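Local coordinates for chitin oligosaccharide binding protein NagB2 (Paenibacillus sp. FPU-7, PDB 7EHU) that binds chitin oligosaccharides, N,N'-diacetylchitobiose and N,N',N''-triacetylchitotriose, probably as the extracellular solute-binding component of a bacterial sugar uptake system, at residues R298-G312 against E376-F388. Residues are numbered along the deposited sequence; the frame is centred on the assembly and turned at random.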
loop_
_atom_site.group_PDB
_atom_site.type_symbol
_atom_site.label_atom_id
_atom_site.label_comp_id
_atom_site.label_asym_id
_atom_site.label_seq_id
_atom_site.Cartn_x
_atom_site.Cartn_y
_atom_site.Cartn_z
ATOM N N ARG A 298 2.778 -13.017 8.793
ATOM C CA ARG A 298 3.035 -12.854 7.382
ATOM C C ARG A 298 2.386 -13.999 6.607
ATOM O O ARG A 298 1.997 -15.030 7.154
ATOM C CB ARG A 298 4.527 -12.746 7.109
ATOM C CG ARG A 298 5.298 -14.017 7.131
ATOM C CD ARG A 298 6.689 -13.818 6.467
ATOM N NE ARG A 298 7.557 -14.934 6.781
ATOM C CZ ARG A 298 8.353 -15.015 7.844
ATOM N NH1 ARG A 298 8.447 -14.022 8.714
ATOM N NH2 ARG A 298 9.072 -16.103 8.018
ATOM N N PHE A 299 2.207 -13.768 5.323
ATOM C CA PHE A 299 1.564 -14.749 4.469
ATOM C C PHE A 299 2.235 -16.112 4.664
ATOM O O PHE A 299 3.466 -16.193 4.660
ATOM C CB PHE A 299 1.644 -14.306 3.000
ATOM C CG PHE A 299 0.744 -15.118 2.116
ATOM C CD1 PHE A 299 1.182 -16.323 1.571
ATOM C CD2 PHE A 299 -0.564 -14.725 1.883
ATOM C CE1 PHE A 299 0.338 -17.103 0.815
ATOM C CE2 PHE A 299 -1.402 -15.515 1.133
ATOM C CZ PHE A 299 -0.946 -16.699 0.600
ATOM N N PRO A 300 1.472 -17.188 4.845
ATOM C CA PRO A 300 2.079 -18.489 5.171
ATOM C C PRO A 300 2.779 -19.150 3.987
ATOM O O PRO A 300 2.511 -18.868 2.822
ATOM C CB PRO A 300 0.877 -19.334 5.605
ATOM C CG PRO A 300 -0.290 -18.722 4.854
ATOM C CD PRO A 300 -0.003 -17.243 4.848
ATOM N N ASN A 301 3.667 -20.082 4.306
ATOM C CA ASN A 301 4.497 -20.745 3.298
ATOM C C ASN A 301 3.724 -21.830 2.549
ATOM O O ASN A 301 3.185 -22.770 3.156
ATOM C CB ASN A 301 5.749 -21.328 3.957
ATOM C CG ASN A 301 6.715 -20.264 4.458
ATOM O OD1 ASN A 301 6.705 -19.127 3.985
ATOM N ND2 ASN A 301 7.511 -20.611 5.449
ATOM N N ILE A 302 3.685 -21.701 1.219
ATOM C CA ILE A 302 3.084 -22.710 0.349
ATOM C C ILE A 302 4.092 -23.770 -0.069
ATOM O O ILE A 302 3.686 -24.892 -0.399
ATOM C CB ILE A 302 2.422 -22.040 -0.872
ATOM C CG1 ILE A 302 1.104 -21.383 -0.448
ATOM C CG2 ILE A 302 2.175 -23.041 -2.022
ATOM C CD1 ILE A 302 0.459 -20.514 -1.500
ATOM N N GLY A 303 5.386 -23.452 -0.054
ATOM C CA GLY A 303 6.433 -24.357 -0.482
ATOM C C GLY A 303 6.968 -23.922 -1.829
ATOM O O GLY A 303 6.218 -23.916 -2.812
ATOM N N GLY A 304 8.239 -23.541 -1.902
ATOM C CA GLY A 304 8.800 -23.068 -3.151
ATOM C C GLY A 304 9.539 -21.745 -3.009
ATOM O O GLY A 304 9.882 -21.311 -1.902
ATOM N N LYS A 305 9.754 -21.092 -4.163
ATOM C CA LYS A 305 10.552 -19.867 -4.230
ATOM C C LYS A 305 9.883 -18.672 -3.567
ATOM O O LYS A 305 10.553 -17.661 -3.328
ATOM C CB LYS A 305 10.855 -19.489 -5.686
ATOM C CG LYS A 305 12.087 -20.157 -6.291
ATOM C CD LYS A 305 12.119 -19.990 -7.810
ATOM C CE LYS A 305 13.339 -20.677 -8.439
ATOM N NZ LYS A 305 14.558 -19.803 -8.476
ATOM N N GLY A 306 8.585 -18.743 -3.286
ATOM C CA GLY A 306 7.951 -17.665 -2.559
ATOM C C GLY A 306 8.070 -17.740 -1.047
ATOM O O GLY A 306 7.677 -16.788 -0.374
ATOM N N ASP A 307 8.624 -18.813 -0.497
ATOM C CA ASP A 307 8.603 -19.010 0.949
ATOM C C ASP A 307 9.349 -17.917 1.708
ATOM O O ASP A 307 10.395 -17.428 1.277
ATOM C CB ASP A 307 9.220 -20.369 1.303
ATOM C CG ASP A 307 8.292 -21.521 1.035
ATOM O OD1 ASP A 307 8.684 -22.660 1.325
ATOM O OD2 ASP A 307 7.151 -21.303 0.592
ATOM N N ASN A 308 8.811 -17.581 2.883
ATOM C CA ASN A 308 9.423 -16.685 3.862
ATOM C C ASN A 308 9.651 -15.276 3.347
ATOM O O ASN A 308 10.470 -14.538 3.893
ATOM C CB ASN A 308 10.692 -17.282 4.457
ATOM C CG ASN A 308 10.400 -18.560 5.141
ATOM O OD1 ASN A 308 9.660 -18.559 6.120
ATOM N ND2 ASN A 308 10.956 -19.662 4.653
ATOM N N LEU A 309 8.914 -14.878 2.329
ATOM C CA LEU A 309 8.954 -13.514 1.831
ATOM C C LEU A 309 7.799 -12.704 2.407
ATOM O O LEU A 309 6.770 -13.246 2.796
ATOM C CB LEU A 309 8.861 -13.512 0.303
ATOM C CG LEU A 309 9.942 -14.305 -0.422
ATOM C CD1 LEU A 309 9.739 -14.211 -1.926
ATOM C CD2 LEU A 309 11.322 -13.802 -0.064
ATOM N N ILE A 310 7.971 -11.392 2.450
ATOM C CA ILE A 310 6.901 -10.504 2.886
ATOM C C ILE A 310 6.751 -9.372 1.881
ATOM O O ILE A 310 7.742 -8.800 1.428
ATOM C CB ILE A 310 7.106 -9.998 4.329
ATOM C CG1 ILE A 310 5.849 -9.303 4.864
ATOM C CG2 ILE A 310 8.330 -9.105 4.422
ATOM C CD1 ILE A 310 5.904 -9.020 6.356
ATOM N N ASN A 311 5.524 -9.066 1.509
ATOM C CA ASN A 311 5.294 -7.923 0.635
ATOM C C ASN A 311 5.597 -6.648 1.412
ATOM O O ASN A 311 5.040 -6.442 2.496
ATOM C CB ASN A 311 3.831 -7.953 0.195
ATOM C CG ASN A 311 3.415 -6.803 -0.728
ATOM O OD1 ASN A 311 2.265 -6.381 -0.675
ATOM N ND2 ASN A 311 4.298 -6.337 -1.602
ATOM N N GLY A 312 6.476 -5.798 0.882
ATOM C CA GLY A 312 6.752 -4.545 1.561
ATOM C C GLY A 312 7.763 -3.721 0.803
ATOM O O GLY A 312 8.357 -4.169 -0.183
ATOM N N GLU A 376 8.273 -8.166 13.959
ATOM C CA GLU A 376 8.845 -9.507 14.064
ATOM C C GLU A 376 8.597 -10.306 12.791
ATOM O O GLU A 376 9.481 -11.041 12.329
ATOM C CB GLU A 376 8.276 -10.218 15.293
ATOM C CG GLU A 376 8.845 -9.684 16.607
ATOM C CD GLU A 376 8.061 -10.117 17.832
ATOM O OE1 GLU A 376 8.554 -9.875 18.950
ATOM O OE2 GLU A 376 6.960 -10.693 17.685
ATOM N N ALA A 377 7.411 -10.152 12.195
ATOM C CA ALA A 377 7.103 -10.834 10.940
ATOM C C ALA A 377 7.986 -10.338 9.797
ATOM O O ALA A 377 8.385 -11.128 8.931
ATOM C CB ALA A 377 5.616 -10.635 10.621
ATOM N N GLN A 378 8.286 -9.035 9.764
ATOM C CA GLN A 378 9.140 -8.479 8.710
ATOM C C GLN A 378 10.603 -8.866 8.924
ATOM O O GLN A 378 11.299 -9.252 7.969
ATOM C CB GLN A 378 8.985 -6.952 8.693
ATOM C CG GLN A 378 9.629 -6.209 7.509
ATOM C CD GLN A 378 10.942 -5.519 7.830
ATOM O OE1 GLN A 378 11.377 -5.468 8.981
ATOM N NE2 GLN A 378 11.578 -4.968 6.798
ATOM N N ALA A 379 11.073 -8.792 10.175
ATOM C CA ALA A 379 12.474 -9.049 10.489
ATOM C C ALA A 379 12.851 -10.500 10.232
ATOM O O ALA A 379 13.975 -10.782 9.792
ATOM C CB ALA A 379 12.737 -8.691 11.950
ATOM N N SER A 380 11.953 -11.438 10.528
ATOM C CA SER A 380 12.274 -12.848 10.339
ATOM C C SER A 380 12.049 -13.323 8.907
ATOM O O SER A 380 12.358 -14.479 8.614
ATOM C CB SER A 380 11.422 -13.716 11.269
ATOM O OG SER A 380 10.080 -13.282 11.219
ATOM N N ALA A 381 11.498 -12.485 8.028
ATOM C CA ALA A 381 11.345 -12.850 6.627
ATOM C C ALA A 381 12.705 -12.912 5.944
ATOM O O ALA A 381 13.640 -12.195 6.306
ATOM C CB ALA A 381 10.492 -11.809 5.906
ATOM N N LYS A 382 12.810 -13.795 4.950
ATOM C CA LYS A 382 14.035 -13.896 4.158
ATOM C C LYS A 382 14.306 -12.592 3.417
ATOM O O LYS A 382 15.452 -12.128 3.349
ATOM C CB LYS A 382 13.873 -15.056 3.168
ATOM C CG LYS A 382 14.937 -15.184 2.081
ATOM C CD LYS A 382 14.595 -16.341 1.129
ATOM C CE LYS A 382 15.808 -16.820 0.335
ATOM N NZ LYS A 382 15.671 -18.262 -0.063
ATOM N N ALA A 383 13.262 -11.984 2.868
ATOM C CA ALA A 383 13.364 -10.771 2.069
ATOM C C ALA A 383 11.963 -10.220 1.860
ATOM O O ALA A 383 10.963 -10.894 2.121
ATOM C CB ALA A 383 14.012 -11.054 0.713
ATOM N N ALA A 384 11.905 -8.991 1.365
ATOM C CA ALA A 384 10.651 -8.378 0.945
ATOM C C ALA A 384 10.547 -8.364 -0.577
ATOM O O ALA A 384 11.549 -8.473 -1.294
ATOM C CB ALA A 384 10.534 -6.947 1.474
ATOM N N PHE A 385 9.317 -8.226 -1.067
ATOM C CA PHE A 385 9.061 -8.001 -2.474
ATOM C C PHE A 385 8.093 -6.830 -2.614
ATOM O O PHE A 385 7.184 -6.667 -1.787
ATOM C CB PHE A 385 8.494 -9.245 -3.184
ATOM C CG PHE A 385 7.209 -9.776 -2.615
ATOM C CD1 PHE A 385 7.229 -10.707 -1.583
ATOM C CD2 PHE A 385 5.985 -9.380 -3.140
ATOM C CE1 PHE A 385 6.048 -11.231 -1.097
ATOM C CE2 PHE A 385 4.814 -9.899 -2.648
ATOM C CZ PHE A 385 4.845 -10.822 -1.633
ATOM N N PRO A 386 8.261 -6.001 -3.631
ATOM C CA PRO A 386 7.366 -4.852 -3.807
ATOM C C PRO A 386 5.985 -5.295 -4.260
ATOM O O PRO A 386 5.770 -6.423 -4.710
ATOM C CB PRO A 386 8.067 -4.045 -4.907
ATOM C CG PRO A 386 8.750 -5.089 -5.727
ATOM C CD PRO A 386 9.233 -6.121 -4.730
ATOM N N ALA A 387 5.026 -4.387 -4.124
ATOM C CA ALA A 387 3.703 -4.628 -4.682
ATOM C C ALA A 387 3.783 -4.698 -6.202
ATOM O O ALA A 387 4.569 -3.989 -6.844
ATOM C CB ALA A 387 2.728 -3.540 -4.268
ATOM N N PHE A 388 2.950 -5.566 -6.789
ATOM C CA PHE A 388 2.987 -5.762 -8.233
ATOM C C PHE A 388 2.740 -4.458 -8.997
ATOM O O PHE A 388 3.224 -4.308 -10.127
ATOM C CB PHE A 388 1.980 -6.837 -8.674
ATOM C CG PHE A 388 0.587 -6.309 -8.814
ATOM C CD1 PHE A 388 -0.180 -6.028 -7.700
ATOM C CD2 PHE A 388 0.070 -6.030 -10.060
ATOM C CE1 PHE A 388 -1.434 -5.476 -7.842
ATOM C CE2 PHE A 388 -1.183 -5.482 -10.200
ATOM C CZ PHE A 388 -1.938 -5.215 -9.084
#
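Arg298 meets Ala377 and Ser380 because its CG sits between the backbone N and the carbonyl carbon (chi1 78°) and the chain then runs extended to NE, while Phe385, with the same kind of first torsion (chi1 58°), lays its ring against Asn311. At the arginine, NH1 gives two bonds: one to Ala377 O (2.9 Å), in the carbonyl plane on a lone pair but bent and with its acceptor tilted from the guanidinium plane, the other to Ser380 OG (3.1 Å), which lies in that plane. Ser380 OG is itself turned back onto Glu376 O. NH2 reaches Asn308 OD1, whose other face takes Asn301 ND2, and Ala381 CA lies over one face of the guanidinium, offset toward the rim. An alanine in place of Arg298 would probably leave Ala377 O and Ser380 OG without this donor and segment 376-388 less firmly tied to the Asn308 region.

Further along, Lys382 N bonds Asn308 O (2.7 Å), and the strands then pair in parallel: Ile310 N to Ala383 O, Phe385 N to Ile310 O (3.0 Å), Gly312 N to Phe385 O. On one face of the sheet Ile310 CG2 packs on Ala381 CB (3.8 Å). On the other, Asn311 CA stands over the centre of the Phe385 ring, Asn311 CB touches Phe385 CZ (3.5 Å), and Leu309 CB meets the ring edge at CD1. The Asn311 amide, 20° from the ring plane, sends ND2 to Phe385 O (2.9 Å), which Gly312 N approaches from the opposite face. Val209 and Gln217 also touch the Phe385 side chain. The short strand 383-385 thus extends the mixed sheet of a periplasmic-binding-protein-like fold beside strand 309-320, and leads into Ala387, which touches an N-acetylglucosamine in the glycan pocket.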